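Local coordinates for NTF2 domain-containing protein (Chaetomium thermophilum, PDB 4X2H), which is of uncharacterised function but carries an NTF2 domain, a fold often used for protein-protein recognition in nuclear transport and mRNA export, at residues B[9-20]-B[83-92]. Residues are numbered along the deposited sequence; the frame is centred on the assembly and turned at random.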
# COMPACT_ATOMS: atom_id res chain seq x y z
N LYS B 9 -8.23 -9.90 1.97
CA LYS B 9 -7.78 -11.27 2.22
C LYS B 9 -8.05 -12.15 1.01
O LYS B 9 -7.19 -12.93 0.58
CB LYS B 9 -8.46 -11.83 3.46
CG LYS B 9 -8.06 -13.26 3.80
CD LYS B 9 -8.78 -13.75 5.05
CE LYS B 9 -8.50 -15.22 5.32
NZ LYS B 9 -9.14 -15.67 6.59
N SER B 10 -9.25 -12.02 0.46
CA SER B 10 -9.64 -12.80 -0.70
C SER B 10 -8.78 -12.47 -1.91
O SER B 10 -8.36 -13.36 -2.65
CB SER B 10 -11.12 -12.56 -1.01
OG SER B 10 -11.51 -13.23 -2.20
N PHE B 11 -8.50 -11.18 -2.11
CA PHE B 11 -7.68 -10.76 -3.24
C PHE B 11 -6.25 -11.26 -3.10
O PHE B 11 -5.67 -11.79 -4.05
CB PHE B 11 -7.67 -9.24 -3.40
CG PHE B 11 -6.62 -8.76 -4.36
CD1 PHE B 11 -6.86 -8.76 -5.72
CD2 PHE B 11 -5.37 -8.36 -3.90
CE1 PHE B 11 -5.89 -8.33 -6.60
CE2 PHE B 11 -4.39 -7.94 -4.78
CZ PHE B 11 -4.65 -7.93 -6.13
N VAL B 12 -5.67 -11.08 -1.91
CA VAL B 12 -4.29 -11.46 -1.68
C VAL B 12 -4.12 -12.97 -1.87
O VAL B 12 -3.17 -13.42 -2.50
CB VAL B 12 -3.82 -11.05 -0.27
CG1 VAL B 12 -2.47 -11.69 0.07
CG2 VAL B 12 -3.72 -9.54 -0.16
N GLU B 13 -5.06 -13.73 -1.34
CA GLU B 13 -5.00 -15.18 -1.45
C GLU B 13 -5.07 -15.59 -2.92
O GLU B 13 -4.33 -16.46 -3.36
CB GLU B 13 -6.13 -15.84 -0.65
CG GLU B 13 -5.98 -17.34 -0.48
CD GLU B 13 -7.06 -17.94 0.42
OE1 GLU B 13 -7.58 -17.21 1.29
OE2 GLU B 13 -7.38 -19.13 0.26
N TRP B 14 -5.94 -14.93 -3.68
CA TRP B 14 -6.10 -15.25 -5.09
C TRP B 14 -4.86 -14.88 -5.90
O TRP B 14 -4.32 -15.70 -6.64
CB TRP B 14 -7.32 -14.54 -5.68
CG TRP B 14 -7.38 -14.69 -7.17
CD1 TRP B 14 -7.83 -15.78 -7.86
CD2 TRP B 14 -6.97 -13.74 -8.16
NE1 TRP B 14 -7.72 -15.57 -9.21
CE2 TRP B 14 -7.19 -14.32 -9.42
CE3 TRP B 14 -6.42 -12.46 -8.10
CZ2 TRP B 14 -6.89 -13.67 -10.61
CZ3 TRP B 14 -6.12 -11.80 -9.28
CH2 TRP B 14 -6.36 -12.41 -10.52
N TYR B 15 -4.43 -13.63 -5.76
CA TYR B 15 -3.37 -13.06 -6.59
C TYR B 15 -2.06 -13.84 -6.50
O TYR B 15 -1.48 -14.25 -7.51
CB TYR B 15 -3.16 -11.60 -6.19
CG TYR B 15 -2.10 -10.89 -6.99
CD1 TYR B 15 -2.41 -10.23 -8.17
CD2 TYR B 15 -0.78 -10.87 -6.57
CE1 TYR B 15 -1.43 -9.58 -8.91
CE2 TYR B 15 0.20 -10.22 -7.29
CZ TYR B 15 -0.13 -9.59 -8.47
OH TYR B 15 0.85 -8.94 -9.19
N TYR B 16 -1.58 -14.07 -5.29
CA TYR B 16 -0.30 -14.74 -5.12
C TYR B 16 -0.41 -16.25 -5.35
O TYR B 16 0.58 -16.91 -5.66
CB TYR B 16 0.28 -14.40 -3.75
CG TYR B 16 0.60 -12.92 -3.65
CD1 TYR B 16 1.76 -12.41 -4.21
CD2 TYR B 16 -0.29 -12.04 -3.05
CE1 TYR B 16 2.04 -11.05 -4.15
CE2 TYR B 16 -0.02 -10.69 -2.99
CZ TYR B 16 1.15 -10.20 -3.54
OH TYR B 16 1.40 -8.85 -3.47
N ARG B 17 -1.62 -16.80 -5.25
CA ARG B 17 -1.83 -18.20 -5.61
C ARG B 17 -1.66 -18.38 -7.12
O ARG B 17 -1.07 -19.36 -7.57
CB ARG B 17 -3.21 -18.69 -5.17
CG ARG B 17 -3.42 -20.20 -5.32
CD ARG B 17 -4.89 -20.58 -5.32
NE ARG B 17 -5.67 -19.76 -4.38
CZ ARG B 17 -6.83 -19.16 -4.67
NH1 ARG B 17 -7.38 -19.28 -5.87
NH2 ARG B 17 -7.44 -18.44 -3.74
N GLN B 18 -2.17 -17.43 -7.91
CA GLN B 18 -2.03 -17.50 -9.36
C GLN B 18 -0.55 -17.49 -9.75
O GLN B 18 -0.09 -18.32 -10.53
CB GLN B 18 -2.75 -16.34 -10.06
CG GLN B 18 -4.25 -16.22 -9.78
CD GLN B 18 -4.96 -17.56 -9.68
OE1 GLN B 18 -5.36 -17.99 -8.60
NE2 GLN B 18 -5.12 -18.22 -10.81
N ILE B 19 0.19 -16.55 -9.18
CA ILE B 19 1.60 -16.40 -9.50
C ILE B 19 2.34 -17.68 -9.13
O ILE B 19 3.08 -18.23 -9.94
CB ILE B 19 2.21 -15.18 -8.79
CG1 ILE B 19 1.52 -13.91 -9.29
CG2 ILE B 19 3.72 -15.11 -9.04
CD1 ILE B 19 1.98 -12.62 -8.62
N ASN B 20 2.12 -18.17 -7.92
CA ASN B 20 2.80 -19.37 -7.45
C ASN B 20 2.39 -20.64 -8.20
O ASN B 20 3.12 -21.63 -8.18
CB ASN B 20 2.56 -19.57 -5.95
CG ASN B 20 3.36 -18.60 -5.10
OD1 ASN B 20 4.44 -18.16 -5.49
ND2 ASN B 20 2.83 -18.28 -3.93
N LYS B 83 11.77 -25.23 -6.95
CA LYS B 83 10.78 -24.37 -7.58
C LYS B 83 11.47 -23.07 -8.00
O LYS B 83 12.14 -22.45 -7.17
CB LYS B 83 9.64 -24.09 -6.61
CG LYS B 83 8.48 -23.30 -7.20
CD LYS B 83 7.30 -23.29 -6.23
CE LYS B 83 6.22 -22.31 -6.65
NZ LYS B 83 5.81 -22.50 -8.07
N PRO B 84 11.34 -22.67 -9.28
CA PRO B 84 12.04 -21.47 -9.74
C PRO B 84 11.75 -20.22 -8.92
O PRO B 84 12.70 -19.56 -8.48
CB PRO B 84 11.53 -21.31 -11.17
CG PRO B 84 11.28 -22.70 -11.62
CD PRO B 84 10.72 -23.40 -10.40
N VAL B 85 10.48 -19.89 -8.71
CA VAL B 85 10.10 -18.68 -7.98
C VAL B 85 8.92 -18.95 -7.06
O VAL B 85 7.95 -19.57 -7.47
CB VAL B 85 9.72 -17.52 -8.94
CG1 VAL B 85 9.40 -16.26 -8.15
CG2 VAL B 85 10.84 -17.26 -9.94
N ARG B 86 9.00 -18.46 -5.83
CA ARG B 86 7.89 -18.61 -4.88
C ARG B 86 7.72 -17.34 -4.07
O ARG B 86 8.67 -16.85 -3.46
CB ARG B 86 8.11 -19.80 -3.95
CG ARG B 86 6.88 -20.14 -3.11
CD ARG B 86 7.15 -21.26 -2.11
NE ARG B 86 7.68 -20.78 -0.82
CZ ARG B 86 8.85 -21.13 -0.30
NH1 ARG B 86 9.68 -21.95 -0.93
NH2 ARG B 86 9.21 -20.65 0.89
N TYR B 87 6.49 -16.80 -4.07
CA TYR B 87 6.14 -15.67 -3.23
C TYR B 87 5.47 -16.12 -1.94
O TYR B 87 4.50 -16.87 -1.97
CB TYR B 87 5.21 -14.71 -3.99
CG TYR B 87 5.90 -13.96 -5.10
CD1 TYR B 87 6.11 -14.54 -6.34
CD2 TYR B 87 6.34 -12.66 -4.91
CE1 TYR B 87 6.74 -13.85 -7.36
CE2 TYR B 87 6.97 -11.96 -5.92
CZ TYR B 87 7.17 -12.56 -7.14
OH TYR B 87 7.80 -11.87 -8.15
N ASP B 88 6.00 -15.65 -0.82
CA ASP B 88 5.44 -15.91 0.50
C ASP B 88 4.97 -14.61 1.10
O ASP B 88 5.78 -13.72 1.34
CB ASP B 88 6.47 -16.56 1.43
CG ASP B 88 6.72 -18.03 1.12
OD1 ASP B 88 6.18 -18.54 0.12
OD2 ASP B 88 7.47 -18.66 1.89
N VAL B 89 3.67 -14.49 1.35
CA VAL B 89 3.12 -13.28 1.95
C VAL B 89 3.28 -13.32 3.46
O VAL B 89 2.91 -14.30 4.11
CB VAL B 89 1.63 -13.10 1.60
CG1 VAL B 89 1.05 -11.88 2.29
CG2 VAL B 89 1.45 -12.99 0.10
N ASP B 90 3.84 -12.25 4.02
CA ASP B 90 4.09 -12.15 5.46
C ASP B 90 3.08 -11.24 6.14
O ASP B 90 2.74 -11.45 7.31
CB ASP B 90 5.51 -11.63 5.72
CG ASP B 90 6.57 -12.69 5.47
OD1 ASP B 90 6.32 -13.88 5.75
OD2 ASP B 90 7.67 -12.32 4.99
N CYS B 91 2.61 -10.23 5.43
CA CYS B 91 1.61 -9.33 5.98
C CYS B 91 0.92 -8.52 4.90
O CYS B 91 1.45 -8.35 3.80
CB CYS B 91 2.24 -8.38 7.00
SG CYS B 91 3.48 -7.23 6.32
N PHE B 92 -0.28 -8.05 5.21
CA PHE B 92 -0.93 -7.06 4.37
C PHE B 92 -1.82 -6.17 5.21
O PHE B 92 -2.18 -6.51 6.34
CB PHE B 92 -1.73 -7.72 3.24
CG PHE B 92 -2.85 -8.60 3.72
CD1 PHE B 92 -2.62 -9.93 4.02
CD2 PHE B 92 -4.13 -8.09 3.86
CE1 PHE B 92 -3.65 -10.74 4.45
CE2 PHE B 92 -5.17 -8.90 4.29
CZ PHE B 92 -4.93 -10.23 4.59
O HOH W 1 5.61 -20.05 -10.01
O HOH W 2 5.90 -17.98 -8.04
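Asn20 turns its CG anti to its own carbonyl carbon (chi1 -74°), which carries the amide at the end of helix 9-20 up to the backbone of Tyr87 on strand 85-92. There the amide grips both backbone polar groups of that one residue: Tyr87 N donates to Asn20 OD1 at 2.8 Å, on a lone pair, and Asn20 ND2 donates to Tyr87 O at 2.9 Å, nearly straight at 165°. Lys83, bent at its last torsion (chi4 51°), swings NZ onto Asn20 O at 2.8 Å. With an alanine in place of Asn20, the N-H and C=O of Tyr87 would probably lose their partners on the helix. Beside the amide, Ile19 CG2 touches Tyr87 CD1 at 3.7 Å. Farther along, the contact is apolar: Val89 CG2 sits over one face of the Tyr16 ring, 4.0 Å from its centroid, and Val12 CG2 lies over a face of Phe92. The Tyr16 hydroxyl hydrogen-bonds to Asp151 and that of Tyr87 to Tyr180. The helix thus packs nearly antiparallel on the strand at the edge of this chain's sheet, apolar along Val12, Tyr16 and Ile19, and pinned at its C-terminal end by side-chain-to-backbone bonds and a lysine that probably offsets the negative end of the helix dipole.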